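Local coordinates for TRAP dicarboxylate transporter, DctP subunit (Sulfurospirillum deleyianum, PDB 4OVS), which probably serves as the periplasmic solute-binding component of a TRAP dicarboxylate transporter and binds succinate, at residues I28-V33 with I86-F91; V138-W143 with Y236-S241. All coordinates share one frame; numbering follows the deposited sequence.

In the fold
Interactions 1 and 2 lie in one mixed sheet, their centres about 8 Å apart. Strand 26-31 pairs with strand 86-87, which pairs antiparallel with strand 233-241, which in turn pairs with strand 137-152. The joint between the contacts is the inner seam: Ala87 N lies 2.9 Å from Ile239 O, and Pro89 O lies 3.3 Å from Leu237 N, both probable hydrogen bonds. Tyr236 of interaction 2 hydrogen-bonds succinate through OH, whereas the Met88 side chain of interaction 1 stays about 7 Å from it (nearest atoms). Met88 O lies against the Tyr236 side chain, 3.3 Å from its CD1, and also accepts a hydrogen bond from Lys40, another succinate-site residue.

Interaction 1: I28-V33 with I86-F91; sequences IKVTHV and IAMPSF
Parallel strand pairing joins Val30 to Ile86 in the interior of the sheet, where strand 26-31 meets the short strand 86-87. The touching parts run 31° apart, so the chains splay, the CA spacing growing from 4.6 Å at Val30-Ile86 to 5.4 Å at Thr31-Ala87. Two backbone bonds of unequal quality support the register. Thr31 N donates to Ile86 O over 3.0 Å; Ile86 N reaches Lys29 O at 3.3 Å, a weak bond. The CA of Val30 adds a C-H...O contact to the same Ile86 O at 3.4 Å, so this carbonyl oxygen is approached by both a peptide N-H and a CA-H. Beyond the paired residues a water takes over: it donates to Thr31 O at 2.7 Å and accepts from Met88 N at 2.9 Å, bridging the widening gap.

On the face bearing Val30 and Ile86 the packing is aliphatic. Val30 divides its branches: CG1, anti to the backbone N (chi1 -180°), meets the CE methyl of selenomethionine Met88 at 3.7 Å, while CG2 lies against Ile86 CB. The Met88 side chain, bent at chi2 (93°), crosses that of Val30 at about a right angle. Ile28 CG2 touches Ile86 CD1. Phe47 and Ala44 of helix 39-54 extend this packing over Ile86 and Met88.

Direct pairing is therefore brief: one sound and one weak bond define the register, and the water satisfies two backbone groups that separate as segment 86-91 leaves the strand for the succinate-site side, where Lys40 holds Met88 O.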
loop_
_atom_site.group_PDB
_atom_site.type_symbol
_atom_site.label_atom_id
_atom_site.label_comp_id
_atom_site.label_asym_id
_atom_site.label_seq_id
_atom_site.Cartn_x
_atom_site.Cartn_y
_atom_site.Cartn_z
ATOM N N ILE A 28 -5.742 19.963 11.854
ATOM C CA ILE A 28 -5.305 19.261 10.630
ATOM C C ILE A 28 -6.025 17.894 10.560
ATOM O O ILE A 28 -6.061 17.169 11.566
ATOM C CB ILE A 28 -3.750 18.974 10.632
ATOM C CG1 ILE A 28 -2.944 20.265 10.587
ATOM C CG2 ILE A 28 -3.346 18.101 9.414
ATOM C CD1 ILE A 28 -1.429 20.064 10.639
ATOM N N LYS A 29 -6.557 17.541 9.382
ATOM C CA LYS A 29 -7.370 16.357 9.186
ATOM C C LYS A 29 -6.575 15.435 8.296
ATOM O O LYS A 29 -6.293 15.770 7.139
ATOM C CB LYS A 29 -8.712 16.719 8.522
ATOM C CG LYS A 29 -9.424 17.848 9.233
ATOM C CD LYS A 29 -10.893 17.905 8.931
ATOM C CE LYS A 29 -11.219 18.658 7.664
ATOM N NZ LYS A 29 -12.720 18.736 7.485
ATOM N N VAL A 30 -6.225 14.284 8.856
ATOM C CA VAL A 30 -5.560 13.190 8.140
ATOM C C VAL A 30 -6.584 12.116 7.782
ATOM O O VAL A 30 -7.432 11.770 8.603
ATOM C CB VAL A 30 -4.473 12.492 9.007
ATOM C CG1 VAL A 30 -3.869 11.422 8.204
ATOM C CG2 VAL A 30 -3.391 13.455 9.470
ATOM N N THR A 31 -6.501 11.573 6.571
ATOM C CA THR A 31 -7.479 10.615 6.116
ATOM C C THR A 31 -6.744 9.445 5.526
ATOM O O THR A 31 -5.845 9.642 4.765
ATOM C CB THR A 31 -8.432 11.239 5.075
ATOM O OG1 THR A 31 -9.405 10.295 4.655
ATOM C CG2 THR A 31 -7.679 11.761 3.808
ATOM N N HIS A 32 -7.121 8.234 5.934
ATOM C CA HIS A 32 -6.628 6.997 5.310
ATOM C C HIS A 32 -7.642 5.845 5.442
ATOM O O HIS A 32 -8.681 5.994 6.131
ATOM C CB HIS A 32 -5.246 6.607 5.883
ATOM C CG HIS A 32 -5.252 6.165 7.310
ATOM N ND1 HIS A 32 -5.671 4.911 7.694
ATOM C CD2 HIS A 32 -4.800 6.773 8.434
ATOM C CE1 HIS A 32 -5.524 4.782 9.001
ATOM N NE2 HIS A 32 -4.982 5.890 9.472
ATOM N N VAL A 33 -7.348 4.730 4.761
ATOM C CA VAL A 33 -8.278 3.666 4.540
ATOM C C VAL A 33 -8.009 2.373 5.336
ATOM O O VAL A 33 -8.775 1.400 5.213
ATOM C CB VAL A 33 -8.354 3.306 3.015
ATOM C CG1 VAL A 33 -8.700 4.541 2.133
ATOM C CG2 VAL A 33 -7.053 2.702 2.542
ATOM N N ILE A 86 -3.977 15.748 4.776
ATOM C CA ILE A 86 -2.855 14.810 4.728
ATOM C C ILE A 86 -3.386 13.417 4.440
ATOM O O ILE A 86 -4.393 12.988 5.000
ATOM C CB ILE A 86 -2.017 14.834 6.036
ATOM C CG1 ILE A 86 -1.442 16.220 6.263
ATOM C CG2 ILE A 86 -0.841 13.879 5.943
ATOM C CD1 ILE A 86 -0.553 16.378 7.418
ATOM N N ALA A 87 -2.753 12.749 3.491
ATOM C CA ALA A 87 -3.079 11.394 3.154
ATOM C C ALA A 87 -1.808 10.517 2.986
ATOM O O ALA A 87 -0.665 11.032 2.936
ATOM C CB ALA A 87 -3.925 11.348 1.944
HETATM N N MSE A 88 -1.994 9.196 2.932
HETATM C CA MSE A 88 -0.875 8.271 2.723
HETATM C C MSE A 88 -1.205 7.130 1.769
HETATM O O MSE A 88 -1.167 5.956 2.148
HETATM C CB MSE A 88 -0.394 7.737 4.037
HETATM C CG MSE A 88 0.039 8.755 5.035
HETATM SE SE MSE A 88 -1.448 9.234 6.237
HETATM C CE MSE A 88 -0.437 10.192 7.558
ATOM N N PRO A 89 -1.561 7.465 0.536
ATOM C CA PRO A 89 -2.079 6.507 -0.451
ATOM C C PRO A 89 -1.053 5.508 -0.886
ATOM O O PRO A 89 0.115 5.840 -0.914
ATOM C CB PRO A 89 -2.467 7.402 -1.630
ATOM C CG PRO A 89 -2.652 8.730 -1.027
ATOM C CD PRO A 89 -1.651 8.842 0.044
ATOM N N SER A 90 -1.456 4.279 -1.212
ATOM C CA SER A 90 -0.494 3.316 -1.752
ATOM C C SER A 90 -0.073 3.758 -3.173
ATOM O O SER A 90 -0.761 4.540 -3.816
ATOM C CB SER A 90 -1.067 1.921 -1.802
ATOM O OG SER A 90 -2.042 1.842 -2.810
ATOM N N PHE A 91 1.060 3.245 -3.647
ATOM C CA PHE A 91 1.601 3.640 -4.943
ATOM C C PHE A 91 0.565 3.491 -6.058
ATOM O O PHE A 91 0.449 4.320 -6.960
ATOM C CB PHE A 91 2.874 2.811 -5.255
ATOM C CG PHE A 91 3.980 2.932 -4.199
ATOM C CD1 PHE A 91 4.153 4.099 -3.492
ATOM C CD2 PHE A 91 4.788 1.855 -3.897
ATOM C CE1 PHE A 91 5.109 4.198 -2.516
ATOM C CE2 PHE A 91 5.743 1.937 -2.912
ATOM C CZ PHE A 91 5.924 3.108 -2.240
HETATM O O HOH W 1 -4.748 8.182 2.749
#

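Interaction 2: V138-W143 with Y236-S241; sequences VALDYW and YLVIMS
Val138 O accepts a 2.8 Å hydrogen bond from Met240 N, and Ile239 CA adds a C-H...O contact at 3.2 Å. Val138 N returns a bond to Met240 O, completing a hydrogen-bonded antiparallel pair; Trp143 and Tyr236 form another at the far end. Between them the register slips by one: Leu140 N donates to Val238 O, but Val238 N turns to Asp141 O. This beta bulge accompanies the unusual Leu140 psi of -111°.

On one side of the sheet, Leu237 CD1 sits over a face of the Tyr142 ring, 4.2 Å from its centroid, while CD2 rests on Ala139 CB. On the other, Val238 CG2 lies 3.6 Å from the centroid of the Trp143 five-membered ring, 11° off the normal: a close CH-pi contact. Val238 CG2 stands anti to the carbonyl carbon, and CG1, anti to the backbone N (chi1 179°), points instead to Leu140 CD1. That methyl also meets Met240 CG at 3.8 Å.

Outside the pair, Thr264 OG1 hydrogen-bonds Trp143 NE1, and Gly125 O hydrogen-bonds Tyr142 OH, tying each ring's polar end to a neighbouring helix. Six backbone bonds thus carry the pairing through the bulge, and reciprocal bonds with Trp143 fix the backbone of Tyr236, whose hydroxyl hydrogen-bonds succinate.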
loop_
_atom_site.group_PDB
_atom_site.type_symbol
_atom_site.label_atom_id
_atom_site.label_comp_id
_atom_site.label_asym_id
_atom_site.label_seq_id
_atom_site.Cartn_x
_atom_site.Cartn_y
_atom_site.Cartn_z
ATOM N N VAL A 138 1.810 18.065 -2.211
ATOM C CA VAL A 138 3.088 18.164 -1.551
ATOM C C VAL A 138 3.498 16.743 -1.161
ATOM O O VAL A 138 2.877 16.133 -0.306
ATOM C CB VAL A 138 2.995 18.989 -0.293
ATOM C CG1 VAL A 138 4.393 19.228 0.278
ATOM C CG2 VAL A 138 2.258 20.256 -0.581
ATOM N N ALA A 139 4.544 16.239 -1.808
ATOM C CA ALA A 139 5.055 14.898 -1.567
ATOM C C ALA A 139 6.070 14.909 -0.446
ATOM O O ALA A 139 7.047 15.642 -0.506
ATOM C CB ALA A 139 5.714 14.360 -2.829
ATOM N N LEU A 140 5.869 14.074 0.566
ATOM C CA LEU A 140 6.811 14.013 1.661
ATOM C C LEU A 140 7.551 12.676 1.569
ATOM O O LEU A 140 8.292 12.471 0.617
ATOM C CB LEU A 140 6.090 14.201 2.993
ATOM C CG LEU A 140 5.412 15.533 3.257
ATOM C CD1 LEU A 140 4.570 15.517 4.515
ATOM C CD2 LEU A 140 6.429 16.587 3.383
ATOM N N ASP A 141 7.328 11.748 2.506
ATOM C CA ASP A 141 8.179 10.558 2.653
ATOM C C ASP A 141 7.514 9.250 2.199
ATOM O O ASP A 141 6.320 9.144 2.189
ATOM C CB ASP A 141 8.461 10.280 4.130
ATOM C CG ASP A 141 9.391 11.273 4.766
ATOM O OD1 ASP A 141 10.498 11.483 4.196
ATOM O OD2 ASP A 141 9.014 11.818 5.855
ATOM N N TYR A 142 8.309 8.230 1.910
ATOM C CA TYR A 142 7.762 6.904 1.721
ATOM C C TYR A 142 7.646 6.125 3.022
ATOM O O TYR A 142 8.575 6.153 3.863
ATOM C CB TYR A 142 8.635 6.105 0.772
ATOM C CG TYR A 142 8.701 6.660 -0.636
ATOM C CD1 TYR A 142 7.651 6.486 -1.497
ATOM C CD2 TYR A 142 9.824 7.310 -1.108
ATOM C CE1 TYR A 142 7.694 6.952 -2.792
ATOM C CE2 TYR A 142 9.874 7.802 -2.421
ATOM C CZ TYR A 142 8.803 7.608 -3.259
ATOM O OH TYR A 142 8.815 8.077 -4.576
ATOM N N TRP A 143 6.506 5.427 3.140
ATOM C CA TRP A 143 6.176 4.476 4.215
ATOM C C TRP A 143 6.019 3.057 3.671
ATOM O O TRP A 143 5.697 2.886 2.500
ATOM C CB TRP A 143 4.878 4.888 4.883
ATOM C CG TRP A 143 4.940 6.059 5.807
ATOM C CD1 TRP A 143 5.954 6.958 5.936
ATOM C CD2 TRP A 143 3.909 6.489 6.695
ATOM N NE1 TRP A 143 5.633 7.892 6.903
ATOM C CE2 TRP A 143 4.381 7.621 7.382
ATOM C CE3 TRP A 143 2.629 5.990 7.021
ATOM C CZ2 TRP A 143 3.637 8.265 8.379
ATOM C CZ3 TRP A 143 1.919 6.615 8.000
ATOM C CH2 TRP A 143 2.419 7.734 8.680
ATOM N N TYR A 236 3.556 3.203 0.561
ATOM C CA TYR A 236 2.810 4.452 0.546
ATOM C C TYR A 236 3.724 5.686 0.335
ATOM O O TYR A 236 4.896 5.670 0.681
ATOM C CB TYR A 236 2.125 4.607 1.894
ATOM C CG TYR A 236 1.416 3.373 2.428
ATOM C CD1 TYR A 236 0.186 2.996 1.909
ATOM C CD2 TYR A 236 1.954 2.600 3.466
ATOM C CE1 TYR A 236 -0.503 1.884 2.370
ATOM C CE2 TYR A 236 1.249 1.471 3.957
ATOM C CZ TYR A 236 0.017 1.143 3.406
ATOM O OH TYR A 236 -0.700 0.047 3.798
ATOM N N LEU A 237 3.163 6.751 -0.228
ATOM C CA LEU A 237 3.826 8.048 -0.291
ATOM C C LEU A 237 2.932 9.010 0.468
ATOM O O LEU A 237 1.741 9.151 0.166
ATOM C CB LEU A 237 4.031 8.513 -1.713
ATOM C CG LEU A 237 4.547 9.966 -1.789
ATOM C CD1 LEU A 237 5.933 10.110 -1.199
ATOM C CD2 LEU A 237 4.529 10.448 -3.198
ATOM N N VAL A 238 3.469 9.601 1.513
ATOM C CA VAL A 238 2.720 10.596 2.291
ATOM C C VAL A 238 2.628 11.846 1.445
ATOM O O VAL A 238 3.648 12.328 0.906
ATOM C CB VAL A 238 3.428 10.893 3.631
ATOM C CG1 VAL A 238 2.697 11.950 4.462
ATOM C CG2 VAL A 238 3.578 9.628 4.439
ATOM N N ILE A 239 1.400 12.339 1.297
ATOM C CA ILE A 239 1.147 13.593 0.616
ATOM C C ILE A 239 0.287 14.568 1.393
ATOM O O ILE A 239 -0.517 14.180 2.238
ATOM C CB ILE A 239 0.468 13.418 -0.730
ATOM C CG1 ILE A 239 -0.804 12.583 -0.562
ATOM C CG2 ILE A 239 1.434 12.788 -1.732
ATOM C CD1 ILE A 239 -1.649 12.621 -1.778
HETATM N N MSE A 240 0.448 15.847 1.071
HETATM C CA MSE A 240 -0.355 16.881 1.687
HETATM C C MSE A 240 -1.089 17.703 0.641
HETATM O O MSE A 240 -0.708 17.744 -0.527
HETATM C CB MSE A 240 0.485 17.799 2.572
HETATM C CG MSE A 240 1.320 17.153 3.603
HETATM SE SE MSE A 240 1.890 18.408 5.029
HETATM C CE MSE A 240 3.279 19.417 4.048
ATOM N N SER A 241 -2.179 18.322 1.068
ATOM C CA SER A 241 -2.933 19.227 0.207
ATOM C C SER A 241 -2.102 20.490 -0.016
ATOM O O SER A 241 -1.685 21.170 0.929
ATOM C CB SER A 241 -4.273 19.599 0.837
ATOM O OG SER A 241 -4.868 20.681 0.143
#